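Local coordinates for protein peptidoglycan synthase activator LpoP (PDB 6W5Q) that probably activates a peptidoglycan synthase in cell-wall assembly, as a lipoprotein whose globular C-terminal domain is built from tetratricopeptide-like helices, at residues G13-L16 with A17-T21. Sequence-based numbering, arbitrary orientation.
Sequences GPVL and AMLTT
L19 sets its CG against the carbonyl oxygen of V15 and meets the V15 side chain one turn back, with CG1 of V15 4.3 Å from CG of L19, on the first turns of helix 13-28 in the all-helical, TPR-family C-terminal domain. V15 and L19 form the inward apolar stripe: V15 packs on I44 and V51, L19 on L38 and V51, from the neighbouring helices 31-44 and 49-61. The backbone bond from L19 N to V15 O, joining the same two residues, is almost straight, 176° at the hydrogen. P14 suits the first turn, where its missing N-H costs no helical bond, and its carbonyl still accepts M18 N at 3.2 Å. The small A17 sets its CB against G13 O at 3.3 Å. On the exposed flank, the L16 side chain slants across that of T20, with CD1 of L16 4.0 Å from OG1 of T20. Threonine suits this partly exposed place in that its hydroxyl can bond back to the preceding turn: OG1 stands beside the backbone N (chi1 -66°) and donates to L16 O. That oxygen takes two bonds, from T20 N at 2.8 Å and T20 OG1 at 2.9 Å, arriving from opposite faces of its carbonyl plane. T21 repeats the pattern, its OG1 donating to A17 O from 39° above the carbonyl plane.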
ATOM      1  N   GLY A  13     -14.799  12.456   4.978  1.00 47.97           N
ATOM      2  CA  GLY A  13     -14.239  13.518   4.172  1.00 54.72           C
ATOM      3  C   GLY A  13     -12.744  13.736   4.302  1.00 47.85           C
ATOM      4  O   GLY A  13     -12.023  13.759   3.299  1.00 45.91           O
ATOM      5  N   PRO A  14     -12.245  13.931   5.530  1.00 49.13           N
ATOM      6  CA  PRO A  14     -10.806  14.210   5.677  1.00 41.39           C
ATOM      7  C   PRO A  14      -9.925  13.122   5.095  1.00 41.03           C
ATOM      8  O   PRO A  14      -9.011  13.429   4.319  1.00 31.75           O
ATOM      9  CB  PRO A  14     -10.627  14.352   7.195  1.00 47.25           C
ATOM     10  CG  PRO A  14     -11.845  13.750   7.797  1.00 53.35           C
ATOM     11  CD  PRO A  14     -12.941  14.010   6.826  1.00 49.27           C
ATOM     12  N   VAL A  15     -10.171  11.853   5.433  1.00 43.59           N
ATOM     13  CA  VAL A  15      -9.325  10.801   4.884  1.00 39.40           C
ATOM     14  C   VAL A  15      -9.466  10.765   3.370  1.00 39.03           C
ATOM     15  O   VAL A  15      -8.467  10.706   2.640  1.00 32.52           O
ATOM     16  CB  VAL A  15      -9.655   9.438   5.517  1.00 41.25           C
ATOM     17  CG1 VAL A  15      -8.747   8.379   4.935  1.00 43.37           C
ATOM     18  CG2 VAL A  15      -9.470   9.478   7.024  1.00 42.21           C
ATOM     19  N   LEU A  16     -10.703  10.864   2.873  1.00 40.30           N
ATOM     20  CA  LEU A  16     -10.904  10.795   1.431  1.00 37.78           C
ATOM     21  C   LEU A  16     -10.257  11.982   0.727  1.00 35.50           C
ATOM     22  O   LEU A  16      -9.731  11.840  -0.383  1.00 35.20           O
ATOM     23  CB  LEU A  16     -12.399  10.696   1.103  1.00 40.19           C
ATOM     24  CG  LEU A  16     -12.780  10.716  -0.384  1.00 46.72           C
ATOM     25  CD1 LEU A  16     -12.312   9.446  -1.085  1.00 37.20           C
ATOM     26  CD2 LEU A  16     -14.306  10.870  -0.578  1.00 41.65           C
ATOM     27  N   ALA A  17     -10.274  13.156   1.358  1.00 33.63           N
ATOM     28  CA  ALA A  17      -9.616  14.310   0.758  1.00 35.98           C
ATOM     29  C   ALA A  17      -8.130  14.034   0.543  1.00 34.54           C
ATOM     30  O   ALA A  17      -7.590  14.299  -0.539  1.00 32.53           O
ATOM     31  CB  ALA A  17      -9.822  15.551   1.628  1.00 34.79           C
ATOM     32  N   MET A  18      -7.459  13.480   1.558  1.00 33.07           N
ATOM     33  CA  MET A  18      -6.030  13.202   1.443  1.00 30.86           C
ATOM     34  C   MET A  18      -5.749  12.124   0.401  1.00 31.39           C
ATOM     35  O   MET A  18      -4.818  12.256  -0.403  1.00 32.91           O
ATOM     36  CB  MET A  18      -5.469  12.801   2.809  1.00 28.66           C
ATOM     37  CG  MET A  18      -5.358  13.988   3.788  1.00 38.60           C
ATOM     38  SD  MET A  18      -4.393  15.366   3.113  1.00 45.12           S
ATOM     39  CE  MET A  18      -5.655  16.581   2.743  1.00 39.27           C
ATOM     40  N   LEU A  19      -6.547  11.055   0.396  1.00 33.92           N
ATOM     41  CA  LEU A  19      -6.439  10.039  -0.651  1.00 38.97           C
ATOM     42  C   LEU A  19      -6.611  10.656  -2.030  1.00 34.26           C
ATOM     43  O   LEU A  19      -5.795  10.425  -2.933  1.00 29.13           O
ATOM     44  CB  LEU A  19      -7.481   8.930  -0.435  1.00 36.59           C
ATOM     45  CG  LEU A  19      -7.361   8.149   0.879  1.00 39.44           C
ATOM     46  CD1 LEU A  19      -8.156   6.856   0.839  1.00 45.67           C
ATOM     47  CD2 LEU A  19      -5.907   7.865   1.210  1.00 38.74           C
ATOM     48  N   THR A  20      -7.680  11.434  -2.211  1.00 35.05           N
ATOM     49  CA  THR A  20      -7.920  12.109  -3.486  1.00 33.79           C
ATOM     50  C   THR A  20      -6.733  12.983  -3.881  1.00 38.79           C
ATOM     51  O   THR A  20      -6.276  12.962  -5.034  1.00 36.11           O
ATOM     52  CB  THR A  20      -9.178  12.963  -3.391  1.00 40.43           C
ATOM     53  OG1 THR A  20     -10.315  12.115  -3.223  1.00 46.04           O
ATOM     54  CG2 THR A  20      -9.348  13.795  -4.641  1.00 39.24           C
ATOM     55  N   THR A  21      -6.232  13.772  -2.929  1.00 32.71           N
ATOM     56  CA  THR A  21      -5.072  14.608  -3.196  1.00 32.06           C
ATOM     57  C   THR A  21      -3.850  13.761  -3.540  1.00 33.98           C
ATOM     58  O   THR A  21      -3.129  14.055  -4.501  1.00 31.11           O
ATOM     59  CB  THR A  21      -4.807  15.497  -1.984  1.00 31.75           C
ATOM     60  OG1 THR A  21      -5.892  16.425  -1.848  1.00 36.08           O
ATOM     61  CG2 THR A  21      -3.505  16.255  -2.153  1.00 33.94           C
TER